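Local atomic coordinates of aldehyde dehydrogenase (PDB entry 4O6R), a protein that probably oxidises aldehydes to the corresponding acids with NAD(P)+ as electron acceptor, and binds adenosine monophosphate in its nucleotide pocket. Residues 154-159 / 390-395; 98-103 / 107-112; 32-37 / 318-323; 314-319 / 325-330. All coordinates share one frame; numbering follows the deposited sequence.

How the contacts relate
Contact 1 lies nearest the centre of the chain, about 9 Å from it to the contact's centre, and contact 2 follows at about 14 Å. Contact 4, though about 23 Å out like contact 3, is the buried one; contacts 1 to 3 are partly buried. Contact 1 is aromatic packing beside the AMP pocket, whereas contact 2 rests on a buried histidine-carboxylate bond and touches the 154-159 loop. Contacts 3 and 4 share Ile-318 and Gly-319, yet contact 3 is a small stack of a histidine on an amide and contact 4 a larger contact of backbone bonds joined by an arginine-glutamate pair. Pro-321, Thr-326 and Pro-330 pack on residues 98-103 of contact 2.

Contact 1 of 4, residues 154-159 / 390-395; sequences VPWNFP and EVFGPF. With AMP (adenosine monophosphate), chain E.
The PWNFP loop of the aldehyde dehydrogenase fold, which leads from strand 138-153 into helix 159-172, meets the EVFGP loop through three side chains: Trp-156 and Asn-157 on one side, Phe-392 on the other. Phe-392 turns the edge of its ring toward the face of the six-membered ring of Trp-156 in an offset edge-to-face pair, the centroids 5.5 Å apart and the planes at 85°. CE2 of Phe-392 makes the closest approach, 3.5 Å from CH2 of Trp-156, with its CD2 close behind. The tip of the same phenyl ring runs against Asn-157, whose ND2 lies 3.6 Å from Phe-392 CZ near the ring plane. With CG wedged between its backbone N and carbonyl carbon (chi1 58°), Asn-157 lays its amide across the end of the phenylalanine. Its ND2 is held by Gln-287 O, while OD1 is buried without a polar partner. As in relatives, the two loops, both sequence motifs of the family, probably flank the cleft between the nucleotide-binding and catalytic parts, and in those relatives the asparagine of PWNFP lies at the oxyanion hole. The bound nucleotide reaches the first loop at its start: AMP O3' donates to Val-154 O at 2.8 Å, and Pro-155 CB packs 4.0 Å from AMP C5'. On the other loop, Phe-392 O is hydrogen-bonded to His-336 NE2, and the His-336 ring also meets that of Trp-156.

Contact 2 of 4, residues 98-103 / 107-112; sequences TGHPIR and ALDVPR. With NO3 (nitrate ion), chain F.
His-100 and Asp-109 are tied by a His-carboxylate hydrogen bond at the start of helix 102-123, joining the turn that leads into the helix to its second turn. ND1 of His-100 donates to OD2 of Asp-109 over 2.7 Å, nearly straight at 174°. The oxygen lies in the imidazole plane and is met on its syn side, although ring and carboxylate planes are 44° apart. Both side chains hold CG opposite their own carbonyl carbon (chi1 -62° and -65°), which brings the two groups together. At the far side of the ring, NE2 has a weak hydrogen bond to Asn-157 O; with ND1 already a donor, this would be consistent with a doubly protonated imidazole beside the carboxylate. An ST turn satisfies the histidine's own backbone N-H: His-100 N donates to Thr-98 OG1 at 3.1 Å, while that hydroxyl also bonds Glu-94 O, one turn back in helix 87-98. Inside helix 102-123, Ala-107 N donates to Arg-103 O at 3.0 Å where a wider pi-type turn (107-109) begins, before a kink at Pro-111, whose N has no bond to the turn before. The guanidinium of Arg-103 finds His-493 O of the second subunit. Farther along, Arg-112 meets a nitrate, probably from the crystallisation liquor and also bonded to Lys-448 NZ: its NH1 and NH2 both donate to nitrate O2, each at 2.9 Å.

Contact 3 of 4, residues 32-37 / 318-323; sequences NPHDGS and IGNPLD
His-34 lays its ring over the amide of Asn-320, joining the turn between strands 27-32 and 37-43 to a type I beta turn at Asn-320 to Asp-323. At the root of the side chain, CB touches Pro-321 CD at 3.9 Å. CG then turns opposite the backbone N (chi1 166°), carrying the ring over Asn-320, and lies 4.0 Å from OD1 of that residue. Beyond it the ring and amide planes are only 17° apart and stacked. ND1 passes 3.8 Å from Asn-320 CA and is hydrogen-bonded to Tyr-371 OH, while CE1 comes 3.6 Å from Asn-320 ND2. On the other branch, His-34 CD2 lies 3.8 Å from Asn-320 ND2. At the tip, NE2 is 3.4 Å from the same ND2; the amide nitrogen lies over the ring face, offset toward its rim, and the angle is too poor for a hydrogen bond. In an Asx turn, Asn-320 OD1 accepts from Leu-322 N at 3.0 Å; in a second, Asn-32 OD1 accepts His-34 N. Helix 87-98 touches both segments, Leu-96 at Asn-32 and Gln-92 and Ser-95 at Leu-322.

Contact 4 of 4, residues 314-319 / 325-330; sequences SSIRIG and NTEMGP
Glu-327 and Arg-317 carry the strongest polar links: OE1 of Glu-327 takes Arg-317 N at 2.8 Å on its anti lone pair, and Arg-317 O accepts Glu-327 N at 2.9 Å. These add to a single beta bridge of Ile-318 with Met-328, made on either side of Ile-318 by Met-328 N to Arg-317 O and by Gly-319 N to Met-328 O, the latter at 3.1 Å. It folds back the connection between helices 302-315 and 334-349, and two donors grip the one oxygen of Arg-317. The side chain of Arg-317 bends at chi3 (-64°), which brings NE to Asn-325 O at 2.9 Å, within the guanidinium plane; NH2 adds a weak bond to the same oxygen. The carboxylate of Glu-327 stacks on a guanidinium face, planes 16° apart, with CD over its centre. NH2 to OE2, at 3.5 Å, is therefore a salt bridge of charges alone, no N-H pointing at the oxygen. That OE2 also pairs with Arg-496 of the second subunit, placing the carboxylate at the subunit interface. Farther in, Ile-316 and Met-328 pack on Phe-282 of helix 270-282, and Met-328 also reaches Pro-394. Thr-326 covers Gly-319 with its methyl and sends OG1 to Asn-320 O. Between the apolar side chains, the closest touch is Ile-316 CG2 on Met-328 CB, 3.8 Å.

Contact 1 of 4, residues 154-159 / 390-395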
# COMPACT_ATOMS: atom_id res chain seq x y z
N VAL A 154 -0.73 9.39 -29.31
CA VAL A 154 0.65 9.76 -28.97
C VAL A 154 1.19 10.83 -29.94
O VAL A 154 1.04 10.65 -31.15
CB VAL A 154 1.52 8.48 -29.14
CG1 VAL A 154 2.96 8.74 -28.79
CG2 VAL A 154 0.97 7.32 -28.34
N PRO A 155 1.83 11.94 -29.45
CA PRO A 155 2.36 12.89 -30.37
C PRO A 155 3.78 12.53 -30.88
O PRO A 155 4.28 11.43 -30.61
CB PRO A 155 2.37 14.18 -29.56
CG PRO A 155 2.63 13.74 -28.19
CD PRO A 155 2.06 12.36 -28.05
N TRP A 156 4.41 13.49 -31.56
CA TRP A 156 5.61 13.23 -32.35
C TRP A 156 6.91 13.59 -31.66
O TRP A 156 7.96 13.45 -32.28
CB TRP A 156 5.51 13.98 -33.67
CG TRP A 156 5.01 15.40 -33.51
CD1 TRP A 156 3.74 15.83 -33.72
CD2 TRP A 156 5.76 16.54 -33.07
NE1 TRP A 156 3.66 17.18 -33.46
CE2 TRP A 156 4.89 17.63 -33.05
CE3 TRP A 156 7.10 16.73 -32.69
CZ2 TRP A 156 5.31 18.94 -32.71
CZ3 TRP A 156 7.53 18.03 -32.34
CH2 TRP A 156 6.63 19.11 -32.36
N ASN A 157 6.88 14.06 -30.40
CA ASN A 157 8.12 14.60 -29.81
C ASN A 157 9.06 13.55 -29.18
O ASN A 157 10.28 13.70 -29.26
CB ASN A 157 7.85 15.75 -28.86
CG ASN A 157 6.94 15.39 -27.74
OD1 ASN A 157 5.90 14.79 -27.96
ND2 ASN A 157 7.29 15.77 -26.54
N PHE A 158 8.49 12.47 -28.62
CA PHE A 158 9.28 11.36 -28.08
C PHE A 158 8.57 10.07 -28.49
O PHE A 158 8.11 9.32 -27.65
CB PHE A 158 9.36 11.43 -26.55
CG PHE A 158 10.25 12.54 -26.02
CD1 PHE A 158 11.63 12.48 -26.17
CD2 PHE A 158 9.71 13.59 -25.28
CE1 PHE A 158 12.45 13.46 -25.63
CE2 PHE A 158 10.52 14.57 -24.73
CZ PHE A 158 11.90 14.51 -24.91
N PRO A 159 8.45 9.82 -29.80
CA PRO A 159 7.61 8.71 -30.20
C PRO A 159 8.07 7.36 -29.70
O PRO A 159 7.23 6.56 -29.28
CB PRO A 159 7.61 8.76 -31.73
CG PRO A 159 8.67 9.72 -32.12
CD PRO A 159 8.98 10.59 -30.94
N GLU A 390 2.37 28.06 -25.03
CA GLU A 390 3.36 27.01 -25.28
C GLU A 390 3.97 27.24 -26.66
O GLU A 390 3.24 27.30 -27.67
CB GLU A 390 2.74 25.58 -25.14
CG GLU A 390 3.78 24.46 -24.96
CD GLU A 390 3.24 23.10 -24.48
OE1 GLU A 390 1.99 22.88 -24.56
OE2 GLU A 390 4.07 22.22 -24.04
N VAL A 391 5.28 27.44 -26.72
CA VAL A 391 5.99 27.61 -28.00
C VAL A 391 6.52 26.23 -28.48
O VAL A 391 6.51 25.90 -29.65
CB VAL A 391 7.11 28.66 -27.86
CG1 VAL A 391 7.90 28.83 -29.15
CG2 VAL A 391 6.52 29.99 -27.44
N PHE A 392 6.98 25.41 -27.54
CA PHE A 392 7.33 23.99 -27.83
C PHE A 392 8.54 23.91 -28.75
O PHE A 392 8.65 22.97 -29.52
CB PHE A 392 6.13 23.23 -28.44
CG PHE A 392 6.12 21.75 -28.14
CD1 PHE A 392 5.92 21.29 -26.86
CD2 PHE A 392 6.28 20.81 -29.16
CE1 PHE A 392 5.88 19.93 -26.58
CE2 PHE A 392 6.25 19.44 -28.89
CZ PHE A 392 6.06 19.00 -27.60
N GLY A 393 9.43 24.90 -28.67
CA GLY A 393 10.66 24.92 -29.49
C GLY A 393 11.80 25.28 -28.57
O GLY A 393 11.59 25.43 -27.34
N PRO A 394 13.01 25.46 -29.14
CA PRO A 394 14.19 25.70 -28.32
C PRO A 394 14.20 27.17 -27.96
O PRO A 394 15.02 27.94 -28.47
CB PRO A 394 15.35 25.34 -29.26
CG PRO A 394 14.82 25.67 -30.62
CD PRO A 394 13.35 25.32 -30.57
N PHE A 395 13.25 27.56 -27.12
CA PHE A 395 12.85 28.94 -26.97
C PHE A 395 12.53 29.16 -25.50
O PHE A 395 11.61 28.59 -25.00
CB PHE A 395 11.60 29.18 -27.84
CG PHE A 395 11.09 30.59 -27.86
CD1 PHE A 395 10.58 31.19 -26.71
CD2 PHE A 395 11.04 31.31 -29.05
CE1 PHE A 395 10.09 32.48 -26.75
CE2 PHE A 395 10.53 32.59 -29.09
CZ PHE A 395 10.06 33.20 -27.94
P AMP E . -2.37 17.48 -31.23
O1P AMP E . -2.46 17.73 -29.77
O2P AMP E . -3.70 17.76 -31.96
O3P AMP E . -1.10 18.08 -31.87
O5' AMP E . -2.13 15.86 -31.48
C5' AMP E . -1.38 14.87 -30.72
C4' AMP E . -1.84 13.47 -31.21
O4' AMP E . -3.28 13.47 -31.29
C3' AMP E . -1.38 13.02 -32.61
O3' AMP E . -1.06 11.60 -32.72
C2' AMP E . -2.57 13.44 -33.50
O2' AMP E . -2.68 12.79 -34.78
C1' AMP E . -3.78 13.18 -32.60
N9 AMP E . -5.02 13.97 -32.92
C8 AMP E . -5.12 15.14 -33.61
N7 AMP E . -6.43 15.53 -33.73
C5 AMP E . -7.21 14.60 -33.11
C6 AMP E . -8.66 14.38 -32.82
N6 AMP E . -9.60 15.23 -33.25
N1 AMP E . -9.06 13.30 -32.13
C2 AMP E . -8.14 12.42 -31.69
N3 AMP E . -6.82 12.54 -31.92
C4 AMP E . -6.28 13.58 -32.59

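Contact 2 of 4, residues 98-103 / 107-112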
# COMPACT_ATOMS: atom_id res chain seq x y z
N THR A 98 12.57 11.86 -36.52
CA THR A 98 12.22 12.93 -35.59
C THR A 98 13.12 14.15 -35.66
O THR A 98 12.70 15.22 -35.27
CB THR A 98 12.30 12.46 -34.14
OG1 THR A 98 13.65 12.07 -33.85
CG2 THR A 98 11.36 11.33 -33.91
N GLY A 99 14.36 13.96 -36.12
CA GLY A 99 15.36 14.99 -36.03
C GLY A 99 16.17 15.01 -34.73
O GLY A 99 17.06 15.83 -34.60
N HIS A 100 15.88 14.15 -33.77
CA HIS A 100 16.66 14.12 -32.55
C HIS A 100 18.09 13.80 -32.91
O HIS A 100 18.31 12.89 -33.71
CB HIS A 100 16.20 13.03 -31.62
CG HIS A 100 14.78 13.18 -31.14
ND1 HIS A 100 14.21 12.30 -30.25
CD2 HIS A 100 13.81 14.06 -31.47
CE1 HIS A 100 12.96 12.63 -30.03
NE2 HIS A 100 12.69 13.71 -30.75
N PRO A 101 19.07 14.53 -32.34
CA PRO A 101 20.47 14.14 -32.55
C PRO A 101 20.70 12.66 -32.22
O PRO A 101 20.21 12.15 -31.21
CB PRO A 101 21.23 15.04 -31.58
CG PRO A 101 20.37 16.29 -31.51
CD PRO A 101 18.96 15.81 -31.62
N ILE A 102 21.47 11.97 -33.05
CA ILE A 102 21.80 10.56 -32.81
C ILE A 102 22.40 10.34 -31.43
O ILE A 102 22.16 9.33 -30.80
CB ILE A 102 22.72 10.03 -33.95
CG1 ILE A 102 22.97 8.51 -33.84
CG2 ILE A 102 24.04 10.79 -33.99
CD1 ILE A 102 21.75 7.62 -33.96
N ARG A 103 23.14 11.31 -30.91
CA ARG A 103 23.66 11.14 -29.58
C ARG A 103 22.53 11.03 -28.52
O ARG A 103 22.68 10.30 -27.55
CB ARG A 103 24.68 12.22 -29.25
CG ARG A 103 24.09 13.59 -28.96
CD ARG A 103 25.19 14.55 -28.60
NE ARG A 103 24.68 15.58 -27.73
CZ ARG A 103 25.41 16.35 -26.93
NH1 ARG A 103 26.75 16.27 -26.94
NH2 ARG A 103 24.80 17.25 -26.15
N ALA A 107 21.56 7.83 -26.23
CA ALA A 107 21.80 7.96 -24.79
C ALA A 107 20.51 8.10 -23.99
O ALA A 107 20.48 7.79 -22.80
CB ALA A 107 22.71 9.14 -24.48
N LEU A 108 19.45 8.54 -24.65
CA LEU A 108 18.23 8.88 -23.97
C LEU A 108 17.01 8.14 -24.52
O LEU A 108 16.39 7.39 -23.77
CB LEU A 108 18.02 10.41 -23.96
CG LEU A 108 19.05 11.23 -23.15
CD1 LEU A 108 19.00 12.70 -23.51
CD2 LEU A 108 18.85 11.04 -21.65
N ASP A 109 16.66 8.35 -25.80
CA ASP A 109 15.43 7.76 -26.35
C ASP A 109 15.39 6.22 -26.18
O ASP A 109 14.41 5.65 -25.63
CB ASP A 109 15.20 8.11 -27.83
CG ASP A 109 14.95 9.61 -28.10
OD1 ASP A 109 14.33 10.31 -27.26
OD2 ASP A 109 15.37 10.08 -29.19
N VAL A 110 16.41 5.52 -26.66
CA VAL A 110 16.37 4.07 -26.58
C VAL A 110 16.46 3.54 -25.11
O VAL A 110 15.60 2.79 -24.70
CB VAL A 110 17.43 3.41 -27.50
CG1 VAL A 110 17.48 1.92 -27.28
CG2 VAL A 110 17.14 3.71 -28.96
N PRO A 111 17.45 3.98 -24.32
CA PRO A 111 17.56 3.51 -22.93
C PRO A 111 16.31 3.79 -22.09
O PRO A 111 15.91 2.94 -21.31
CB PRO A 111 18.75 4.31 -22.38
CG PRO A 111 19.58 4.61 -23.58
CD PRO A 111 18.59 4.84 -24.69
N ARG A 112 15.69 4.95 -22.25
CA ARG A 112 14.51 5.28 -21.44
C ARG A 112 13.35 4.37 -21.80
O ARG A 112 12.59 3.96 -20.95
CB ARG A 112 14.10 6.75 -21.59
CG ARG A 112 14.90 7.76 -20.75
CD ARG A 112 14.76 9.13 -21.40
NE ARG A 112 14.78 10.26 -20.49
CZ ARG A 112 14.41 11.51 -20.80
NH1 ARG A 112 13.96 11.82 -22.02
NH2 ARG A 112 14.51 12.46 -19.89
N NO3 F . 12.06 14.73 -21.39
O1 NO3 F . 11.35 13.78 -21.05
O2 NO3 F . 13.43 14.59 -21.52
O3 NO3 F . 11.52 15.97 -21.68

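Contact 3 of 4, residues 32-37 / 318-323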
# COMPACT_ATOMS: atom_id res chain seq x y z
N ASN A 32 11.86 13.54 -43.55
CA ASN A 32 13.08 13.74 -42.80
C ASN A 32 13.22 15.23 -42.51
O ASN A 32 13.41 16.01 -43.43
CB ASN A 32 14.27 13.25 -43.62
CG ASN A 32 15.59 13.41 -42.88
OD1 ASN A 32 15.69 14.10 -41.87
ND2 ASN A 32 16.63 12.73 -43.40
N PRO A 33 13.13 15.64 -41.24
CA PRO A 33 13.25 17.08 -40.91
C PRO A 33 14.61 17.72 -41.14
O PRO A 33 14.71 18.95 -41.14
CB PRO A 33 12.84 17.13 -39.46
CG PRO A 33 13.18 15.79 -38.92
CD PRO A 33 13.06 14.80 -40.04
N HIS A 34 15.66 16.95 -41.41
CA HIS A 34 16.95 17.53 -41.80
C HIS A 34 16.92 18.21 -43.16
O HIS A 34 17.58 19.24 -43.39
CB HIS A 34 18.06 16.49 -41.73
CG HIS A 34 19.33 16.90 -42.41
ND1 HIS A 34 20.15 17.88 -41.90
CD2 HIS A 34 19.91 16.47 -43.56
CE1 HIS A 34 21.19 18.04 -42.71
NE2 HIS A 34 21.06 17.20 -43.72
N ASP A 35 16.14 17.63 -44.08
CA ASP A 35 16.12 18.13 -45.46
C ASP A 35 14.78 18.13 -46.18
O ASP A 35 14.73 18.42 -47.36
CB ASP A 35 17.14 17.36 -46.31
CG ASP A 35 16.87 15.88 -46.37
OD1 ASP A 35 15.80 15.43 -45.95
OD2 ASP A 35 17.78 15.15 -46.83
N GLY A 36 13.70 17.80 -45.48
CA GLY A 36 12.37 17.80 -46.08
C GLY A 36 12.13 16.66 -47.05
O GLY A 36 11.12 16.64 -47.76
N SER A 37 13.04 15.69 -47.09
CA SER A 37 12.94 14.61 -48.08
C SER A 37 11.97 13.56 -47.55
O SER A 37 11.71 13.47 -46.35
CB SER A 37 14.32 14.02 -48.40
OG SER A 37 14.85 13.33 -47.28
N ILE A 318 24.48 23.08 -33.81
CA ILE A 318 23.26 22.73 -34.54
C ILE A 318 23.65 22.05 -35.83
O ILE A 318 24.55 22.51 -36.51
CB ILE A 318 22.44 23.96 -34.92
CG1 ILE A 318 22.16 24.83 -33.69
CG2 ILE A 318 21.16 23.54 -35.65
CD1 ILE A 318 22.02 26.30 -34.05
N GLY A 319 22.96 20.98 -36.18
CA GLY A 319 23.27 20.31 -37.43
C GLY A 319 22.55 19.00 -37.68
O GLY A 319 21.54 18.71 -37.05
N ASN A 320 23.08 18.25 -38.65
CA ASN A 320 22.51 16.97 -39.06
C ASN A 320 22.36 16.03 -37.87
O ASN A 320 23.36 15.77 -37.19
CB ASN A 320 23.40 16.32 -40.11
CG ASN A 320 22.70 15.21 -40.86
OD1 ASN A 320 21.83 14.52 -40.32
ND2 ASN A 320 23.08 15.03 -42.12
N PRO A 321 21.13 15.52 -37.62
CA PRO A 321 20.90 14.57 -36.55
C PRO A 321 21.82 13.35 -36.63
O PRO A 321 22.20 12.80 -35.60
CB PRO A 321 19.45 14.13 -36.77
CG PRO A 321 18.82 15.29 -37.42
CD PRO A 321 19.87 15.86 -38.31
N LEU A 322 22.18 12.94 -37.84
CA LEU A 322 23.00 11.73 -37.96
C LEU A 322 24.49 11.90 -37.58
O LEU A 322 25.19 10.92 -37.43
CB LEU A 322 22.81 11.11 -39.34
CG LEU A 322 21.35 10.66 -39.60
CD1 LEU A 322 21.24 9.74 -40.80
CD2 LEU A 322 20.67 10.01 -38.40
N ASP A 323 24.93 13.14 -37.40
CA ASP A 323 26.30 13.45 -36.96
C ASP A 323 26.40 13.40 -35.41
O ASP A 323 25.72 14.17 -34.73
CB ASP A 323 26.67 14.84 -37.48
CG ASP A 323 28.13 15.21 -37.23
OD1 ASP A 323 28.80 14.64 -36.35
OD2 ASP A 323 28.62 16.09 -37.97

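Contact 4 of 4, residues 314-319 / 325-330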
# COMPACT_ATOMS: atom_id res chain seq x y z
N SER A 314 24.47 30.05 -27.42
CA SER A 314 24.98 30.47 -28.73
C SER A 314 25.96 29.47 -29.25
O SER A 314 26.16 29.41 -30.44
CB SER A 314 25.71 31.82 -28.65
OG SER A 314 24.77 32.84 -28.46
N SER A 315 26.62 28.74 -28.36
CA SER A 315 27.66 27.80 -28.72
C SER A 315 27.10 26.41 -29.13
O SER A 315 27.83 25.59 -29.65
CB SER A 315 28.65 27.66 -27.55
OG SER A 315 28.12 26.75 -26.57
N ILE A 316 25.84 26.13 -28.85
CA ILE A 316 25.29 24.81 -29.08
C ILE A 316 25.45 24.45 -30.55
O ILE A 316 25.13 25.25 -31.42
CB ILE A 316 23.82 24.72 -28.62
CG1 ILE A 316 23.74 24.77 -27.09
CG2 ILE A 316 23.16 23.47 -29.17
CD1 ILE A 316 22.34 24.87 -26.52
N ARG A 317 25.93 23.24 -30.82
CA ARG A 317 26.24 22.82 -32.19
C ARG A 317 25.00 22.29 -32.89
O ARG A 317 24.50 21.21 -32.55
CB ARG A 317 27.33 21.77 -32.18
CG ARG A 317 28.64 22.26 -31.56
CD ARG A 317 29.75 21.25 -31.77
NE ARG A 317 29.49 19.98 -31.08
CZ ARG A 317 29.87 19.69 -29.84
NH1 ARG A 317 30.50 20.57 -29.09
NH2 ARG A 317 29.59 18.51 -29.33
N ILE A 318 24.48 23.08 -33.81
CA ILE A 318 23.26 22.73 -34.54
C ILE A 318 23.65 22.05 -35.83
O ILE A 318 24.55 22.51 -36.51
CB ILE A 318 22.44 23.96 -34.92
CG1 ILE A 318 22.16 24.83 -33.69
CG2 ILE A 318 21.16 23.54 -35.65
CD1 ILE A 318 22.02 26.30 -34.05
N GLY A 319 22.96 20.98 -36.18
CA GLY A 319 23.27 20.31 -37.43
C GLY A 319 22.55 19.00 -37.68
O GLY A 319 21.54 18.71 -37.05
N ASN A 325 28.52 14.51 -33.44
CA ASN A 325 28.98 15.79 -32.91
C ASN A 325 27.81 16.78 -32.75
O ASN A 325 27.96 17.79 -32.13
CB ASN A 325 30.06 16.37 -33.84
CG ASN A 325 30.89 17.47 -33.19
OD1 ASN A 325 31.24 17.39 -32.01
ND2 ASN A 325 31.23 18.50 -33.95
N THR A 326 26.66 16.49 -33.37
CA THR A 326 25.51 17.41 -33.30
C THR A 326 24.87 17.41 -31.91
O THR A 326 24.61 16.37 -31.36
CB THR A 326 24.42 17.04 -34.32
OG1 THR A 326 24.92 17.26 -35.65
CG2 THR A 326 23.11 17.85 -34.09
N GLU A 327 24.63 18.61 -31.37
CA GLU A 327 24.02 18.78 -30.05
C GLU A 327 22.55 19.16 -30.13
O GLU A 327 21.80 18.88 -29.20
CB GLU A 327 24.74 19.85 -29.25
CG GLU A 327 26.17 19.49 -28.87
CD GLU A 327 26.88 20.62 -28.14
OE1 GLU A 327 26.81 21.80 -28.59
OE2 GLU A 327 27.52 20.32 -27.09
N MET A 328 22.14 19.83 -31.20
CA MET A 328 20.75 20.18 -31.43
C MET A 328 20.38 19.97 -32.89
O MET A 328 21.06 20.42 -33.78
CB MET A 328 20.47 21.63 -31.03
CG MET A 328 19.00 22.03 -31.27
SD MET A 328 18.52 23.71 -30.75
CE MET A 328 18.34 23.35 -29.07
N GLY A 329 19.29 19.25 -33.12
CA GLY A 329 18.80 19.01 -34.46
C GLY A 329 17.74 19.99 -34.86
O GLY A 329 17.52 21.02 -34.21
N PRO A 330 17.04 19.67 -35.94
CA PRO A 330 15.97 20.51 -36.39
C PRO A 330 14.72 20.23 -35.60
O PRO A 330 14.65 19.21 -34.91
CB PRO A 330 15.78 20.07 -37.84
CG PRO A 330 16.12 18.63 -37.82
CD PRO A 330 17.22 18.49 -36.81